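Local atomic coordinates of phosphoserine aminotransferase SerC (Cytophaga hutchinsonii ATCC 33406, PDB entry 3FFR), a protein that probably catalyses the pyridoxal-phosphate-dependent transamination between 3-phosphohydroxypyruvate and glutamate that yields phosphoserine in serine biosynthesis. Residues E272-L277 against H345-V350; M300-A305 against A340-H345. All blocks are in the same frame, centred on the assembly; numbering follows the deposited sequence.

Contact 1 of 2, residues E272-L277 against H345-V350; sequences EEKAAL and HSLEQV
Lys274 and Leu347 bring the two backbones nearest each other, their CA atoms 5.9 Å apart, where a turn from within helix 264-284 meets the start of helix 347-360. Residues 272-277 are helical throughout, whereas His345 and Ser346 still belong to the loop leading in. Ser346 is the N-cap and forms a capping box with Gln349: Gln349 N donates to Ser346 OG, and Ser346 N donates to Gln349 OE1 at 2.8 Å. A small hydroxyl and a flexible amide suit these places: the short hydroxyl meets the N-H three residues on, and the longer amide folds back to the N-H of the cap.

Lys274 carries the contact. With CG set beside its own backbone N (chi1 -73°), the chain runs over Val350, crossing it at about a right angle with CD 3.6 Å from Val350 CG2. A bend at chi3 of -81° then brings the ammonium to the backbone: Lys274 NZ donates to His345 O at 2.7 Å, tilted from the carbonyl plane. A weak bond to Asn341 OD1 gives the same nitrogen a second partner. The imidazole of His345 turns to other partners, with NE2 bonded to Tyr7 O and ND1 to Phe342 N.

Further along, Leu277 CD1 meets Leu347 CD1 at 3.7 Å, the two side chains crossing nearly perpendicular, and touches Val350 CG1 more distantly. Leucine and the beta-branched valine fill this seam between helices. At the exposed border Glu273, extended, lies across Leu347, with Glu273 OE2 3.5 Å from Leu347 CD2; its CG and carboxylate both lie against the leucine methyls.

Lysine thus does two jobs, its methylenes serving as apolar packing and its buried amine being satisfied by oxygen acceptors. The bond to a loop carbonyl ties helix 264-284 to the entrance of helix 347-360.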
loop_
_atom_site.group_PDB
_atom_site.type_symbol
_atom_site.label_atom_id
_atom_site.label_comp_id
_atom_site.label_asym_id
_atom_site.label_seq_id
_atom_site.Cartn_x
_atom_site.Cartn_y
_atom_site.Cartn_z
ATOM N N GLU A 272 -27.092 6.571 -12.800
ATOM C CA GLU A 272 -27.767 6.794 -14.100
ATOM C C GLU A 272 -28.496 8.134 -14.145
ATOM O O GLU A 272 -28.481 8.846 -15.153
ATOM C CB GLU A 272 -28.709 5.642 -14.408
ATOM C CG GLU A 272 -27.949 4.412 -14.822
ATOM C CD GLU A 272 -28.670 3.115 -14.658
ATOM O OE1 GLU A 272 -29.842 3.096 -14.185
ATOM O OE2 GLU A 272 -28.046 2.092 -15.017
ATOM N N GLU A 273 -29.103 8.511 -13.037
ATOM C CA GLU A 273 -29.833 9.782 -12.992
ATOM C C GLU A 273 -28.887 10.990 -13.149
ATOM O O GLU A 273 -29.200 11.974 -13.832
ATOM C CB GLU A 273 -30.597 9.875 -11.680
ATOM C CG GLU A 273 -31.449 11.067 -11.563
ATOM C CD GLU A 273 -32.229 11.072 -10.271
ATOM O OE1 GLU A 273 -31.827 10.322 -9.328
ATOM O OE2 GLU A 273 -33.205 11.861 -10.208
ATOM N N LYS A 274 -27.733 10.906 -12.493
ATOM C CA LYS A 274 -26.703 11.949 -12.611
ATOM C C LYS A 274 -26.102 11.996 -14.006
ATOM O O LYS A 274 -25.885 13.072 -14.574
ATOM C CB LYS A 274 -25.577 11.757 -11.593
ATOM C CG LYS A 274 -25.984 12.114 -10.182
ATOM C CD LYS A 274 -24.885 11.835 -9.195
ATOM C CE LYS A 274 -24.835 10.370 -8.805
ATOM N NZ LYS A 274 -23.477 9.967 -8.269
ATOM N N ALA A 275 -25.863 10.824 -14.574
ATOM C CA ALA A 275 -25.270 10.746 -15.927
ATOM C C ALA A 275 -26.229 11.391 -16.938
ATOM O O ALA A 275 -25.824 12.112 -17.856
ATOM C CB ALA A 275 -24.960 9.267 -16.319
ATOM N N ALA A 276 -27.516 11.157 -16.717
ATOM C CA ALA A 276 -28.542 11.671 -17.630
ATOM C C ALA A 276 -28.565 13.205 -17.601
ATOM O O ALA A 276 -28.739 13.874 -18.633
ATOM C CB ALA A 276 -29.912 11.063 -17.302
ATOM N N LEU A 277 -28.390 13.766 -16.423
ATOM C CA LEU A 277 -28.357 15.240 -16.273
ATOM C C LEU A 277 -27.214 15.832 -17.090
ATOM O O LEU A 277 -27.374 16.805 -17.839
ATOM C CB LEU A 277 -28.160 15.675 -14.819
ATOM C CG LEU A 277 -29.322 15.661 -13.853
ATOM C CD1 LEU A 277 -28.840 16.210 -12.485
ATOM C CD2 LEU A 277 -30.483 16.519 -14.414
ATOM N N HIS A 345 -20.642 11.649 -5.241
ATOM C CA HIS A 345 -21.238 12.859 -5.847
ATOM C C HIS A 345 -22.750 12.748 -5.781
ATOM O O HIS A 345 -23.330 11.784 -6.260
ATOM C CB HIS A 345 -20.788 13.006 -7.308
ATOM C CG HIS A 345 -19.299 13.061 -7.466
ATOM N ND1 HIS A 345 -18.565 12.024 -7.999
ATOM C CD2 HIS A 345 -18.406 14.028 -7.139
ATOM C CE1 HIS A 345 -17.279 12.341 -7.969
ATOM N NE2 HIS A 345 -17.156 13.551 -7.453
ATOM N N SER A 346 -23.386 13.713 -5.134
ATOM C CA SER A 346 -24.841 13.681 -5.022
ATOM C C SER A 346 -25.506 14.299 -6.226
ATOM O O SER A 346 -24.912 15.055 -7.000
ATOM C CB SER A 346 -25.324 14.447 -3.800
ATOM O OG SER A 346 -25.008 15.827 -3.947
ATOM N N LEU A 347 -26.777 13.979 -6.325
ATOM C CA LEU A 347 -27.635 14.516 -7.378
ATOM C C LEU A 347 -27.615 16.039 -7.313
ATOM O O LEU A 347 -27.510 16.725 -8.340
ATOM C CB LEU A 347 -29.056 13.998 -7.213
ATOM C CG LEU A 347 -30.065 14.435 -8.290
ATOM C CD1 LEU A 347 -29.618 13.944 -9.657
ATOM C CD2 LEU A 347 -31.461 13.903 -7.952
ATOM N N GLU A 348 -27.642 16.572 -6.095
ATOM C CA GLU A 348 -27.697 18.030 -5.975
ATOM C C GLU A 348 -26.393 18.648 -6.412
ATOM O O GLU A 348 -26.411 19.701 -7.038
ATOM C CB GLU A 348 -28.115 18.529 -4.589
ATOM C CG GLU A 348 -28.202 20.070 -4.527
ATOM C CD GLU A 348 -28.940 20.714 -5.719
ATOM O OE1 GLU A 348 -30.100 20.329 -6.031
ATOM O OE2 GLU A 348 -28.360 21.639 -6.344
ATOM N N GLN A 349 -25.286 17.978 -6.116
ATOM C CA GLN A 349 -23.965 18.466 -6.531
ATOM C C GLN A 349 -23.856 18.483 -8.071
ATOM O O GLN A 349 -23.381 19.449 -8.667
ATOM C CB GLN A 349 -22.843 17.619 -5.928
ATOM C CG GLN A 349 -22.642 17.885 -4.427
ATOM C CD GLN A 349 -21.703 16.893 -3.757
ATOM O OE1 GLN A 349 -21.651 15.733 -4.143
ATOM N NE2 GLN A 349 -20.995 17.343 -2.705
ATOM N N VAL A 350 -24.333 17.417 -8.706
ATOM C CA VAL A 350 -24.269 17.305 -10.168
ATOM C C VAL A 350 -25.188 18.356 -10.804
ATOM O O VAL A 350 -24.845 18.992 -11.807
ATOM C CB VAL A 350 -24.573 15.875 -10.671
ATOM C CG1 VAL A 350 -24.714 15.840 -12.178
ATOM C CG2 VAL A 350 -23.430 14.926 -10.238
#

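Contact 2 of 2, residues M300-A305 against A340-H345; sequences MTTIVA and ANFPAH
Thr302 and Ala340 form an antiparallel, non-hydrogen-bonded pair, CA atoms 4.6 Å apart, joining neighbouring strands 302-307 and 336-340 in the five-stranded mixed sheet of the smaller domain of this aminotransferase fold. The bridge lies where strand 336-340 gives way to a loop, and there the packing is tight. Thr301 O accepts from Asn341 N at 2.8 Å, the donor standing above the carbonyl plane, and also takes a CA-H...O contact from Ala340. Beyond the last bridge the side chain of Asn341 takes over: CG lies anti to the backbone N (chi1 169°), and ND2 reaches Met300 O at 2.9 Å, nearly in line with the C=O bond, although the N-H is bent to 142° and the oxygen tilted from the amide plane. Asparagine suits the place because its amide works at both ends: ND2 also donates to Thr271 O of helix 264-284, and OD1 takes a weak hydrogen bond from Lys274 NZ.

Thr302 CG2 lies at the edge of the Phe342 ring, 3.8 Å from CE1, while Ala340 CB sits over a face of that ring; a methyl is small enough to fit there. The threonine hydroxyls turn to Ser170 O (Thr301 OG1) and Asn139 ND2 (Thr302 OG1).

The looser side is Met300, a partly exposed selenomethionine whose side chain leads off toward Tyr174, Ala275 and a bound polyethylene glycol. In the loop, a type I turn from Phe342 to His345 is braced by Phe342 N donating, within the imidazole plane, to His345 ND1 at 3.0 Å.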
loop_
_atom_site.group_PDB
_atom_site.type_symbol
_atom_site.label_atom_id
_atom_site.label_comp_id
_atom_site.label_asym_id
_atom_site.label_seq_id
_atom_site.Cartn_x
_atom_site.Cartn_y
_atom_site.Cartn_z
HETATM N N MSE A 300 -20.659 5.495 -17.823
HETATM C CA MSE A 300 -21.627 6.115 -16.900
HETATM C C MSE A 300 -20.952 6.761 -15.663
HETATM O O MSE A 300 -21.556 7.593 -14.968
HETATM C CB MSE A 300 -22.647 5.065 -16.420
HETATM C CG MSE A 300 -23.504 4.455 -17.462
HETATM SE SE MSE A 300 -24.948 5.776 -17.870
HETATM C CE MSE A 300 -26.030 4.606 -18.998
ATOM N N THR A 301 -19.689 6.384 -15.386
ATOM C CA THR A 301 -18.951 6.814 -14.177
ATOM C C THR A 301 -17.856 7.846 -14.377
ATOM O O THR A 301 -17.529 8.631 -13.473
ATOM C CB THR A 301 -18.380 5.592 -13.404
ATOM O OG1 THR A 301 -17.551 4.797 -14.274
ATOM C CG2 THR A 301 -19.520 4.733 -12.867
ATOM N N THR A 302 -17.275 7.830 -15.568
ATOM C CA THR A 302 -16.267 8.825 -15.932
ATOM C C THR A 302 -16.629 9.332 -17.328
ATOM O O THR A 302 -16.269 8.731 -18.342
ATOM C CB THR A 302 -14.851 8.258 -15.909
ATOM O OG1 THR A 302 -14.724 7.243 -16.906
ATOM C CG2 THR A 302 -14.489 7.661 -14.517
ATOM N N ILE A 303 -17.359 10.447 -17.341
ATOM C CA ILE A 303 -17.908 11.022 -18.588
ATOM C C ILE A 303 -16.914 11.959 -19.246
ATOM O O ILE A 303 -16.529 12.984 -18.691
ATOM C CB ILE A 303 -19.268 11.718 -18.306
ATOM C CG1 ILE A 303 -20.247 10.704 -17.677
ATOM C CG2 ILE A 303 -19.868 12.359 -19.566
ATOM C CD1 ILE A 303 -21.568 11.314 -17.133
ATOM N N VAL A 304 -16.517 11.588 -20.456
ATOM C CA VAL A 304 -15.534 12.337 -21.217
ATOM C C VAL A 304 -16.184 13.130 -22.347
ATOM O O VAL A 304 -16.960 12.611 -23.174
ATOM C CB VAL A 304 -14.432 11.393 -21.723
ATOM C CG1 VAL A 304 -13.356 12.178 -22.540
ATOM C CG2 VAL A 304 -13.803 10.674 -20.492
ATOM N N ALA A 305 -15.921 14.436 -22.293
ATOM C CA ALA A 305 -16.465 15.346 -23.274
ATOM C C ALA A 305 -15.360 16.096 -23.986
ATOM O O ALA A 305 -14.414 16.591 -23.362
ATOM C CB ALA A 305 -17.409 16.365 -22.574
ATOM N N ALA A 340 -16.166 13.002 -13.289
ATOM C CA ALA A 340 -16.416 11.844 -12.446
ATOM C C ALA A 340 -17.858 11.926 -11.942
ATOM O O ALA A 340 -18.351 12.994 -11.545
ATOM C CB ALA A 340 -15.434 11.776 -11.270
ATOM N N ASN A 341 -18.525 10.784 -12.012
ATOM C CA ASN A 341 -19.891 10.598 -11.510
ATOM C C ASN A 341 -19.876 9.358 -10.644
ATOM O O ASN A 341 -20.209 8.266 -11.079
ATOM C CB ASN A 341 -20.891 10.442 -12.669
ATOM C CG ASN A 341 -22.290 9.984 -12.210
ATOM O OD1 ASN A 341 -22.744 10.289 -11.078
ATOM N ND2 ASN A 341 -22.983 9.269 -13.084
ATOM N N PHE A 342 -19.412 9.561 -9.417
ATOM C CA PHE A 342 -19.208 8.480 -8.436
ATOM C C PHE A 342 -20.277 8.551 -7.315
ATOM O O PHE A 342 -20.938 9.607 -7.153
ATOM C CB PHE A 342 -17.816 8.572 -7.813
ATOM C CG PHE A 342 -16.663 8.458 -8.802
ATOM C CD1 PHE A 342 -16.834 7.855 -10.015
ATOM C CD2 PHE A 342 -15.376 8.860 -8.435
ATOM C CE1 PHE A 342 -15.779 7.701 -10.892
ATOM C CE2 PHE A 342 -14.319 8.696 -9.297
ATOM C CZ PHE A 342 -14.543 8.110 -10.541
ATOM N N PRO A 343 -20.422 7.470 -6.511
ATOM C CA PRO A 343 -21.448 7.526 -5.450
ATOM C C PRO A 343 -21.296 8.706 -4.522
ATOM O O PRO A 343 -22.292 9.201 -3.978
ATOM C CB PRO A 343 -21.285 6.177 -4.741
ATOM C CG PRO A 343 -20.874 5.252 -5.896
ATOM C CD PRO A 343 -19.915 6.095 -6.699
ATOM N N ALA A 344 -20.061 9.172 -4.363
ATOM C CA ALA A 344 -19.751 10.325 -3.475
ATOM C C ALA A 344 -20.348 11.608 -3.950
ATOM O O ALA A 344 -20.511 12.563 -3.174
ATOM C CB ALA A 344 -18.240 10.526 -3.316
ATOM N N HIS A 345 -20.642 11.649 -5.241
ATOM C CA HIS A 345 -21.238 12.859 -5.847
ATOM C C HIS A 345 -22.750 12.748 -5.781
ATOM O O HIS A 345 -23.330 11.784 -6.260
ATOM C CB HIS A 345 -20.788 13.006 -7.308
ATOM C CG HIS A 345 -19.299 13.061 -7.466
ATOM N ND1 HIS A 345 -18.565 12.024 -7.999
ATOM C CD2 HIS A 345 -18.406 14.028 -7.139
ATOM C CE1 HIS A 345 -17.279 12.341 -7.969
ATOM N NE2 HIS A 345 -17.156 13.551 -7.453
#

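The two contacts lie with centres about 9 Å apart, on the same side of the chain's centre, and share His345. Along the chain the order is 272-277, 300-305, 340-345 and 345-350, so contact 2 falls within the span that contact 1 brings together. Strands 302-307 and 336-340 are neighbours in the five-stranded sheet, while helices 264-284 and 347-360 pack beside each other. Between them Lys274 NZ lies 2.8 Å from Phe342 O, and the loop from Asn341 to Ser346 serves both contacts. The strand end, the turn and the helix start are thereby fixed relative to helix 264-284, with the side chain of Phe342 about 10 Å from a bound serine.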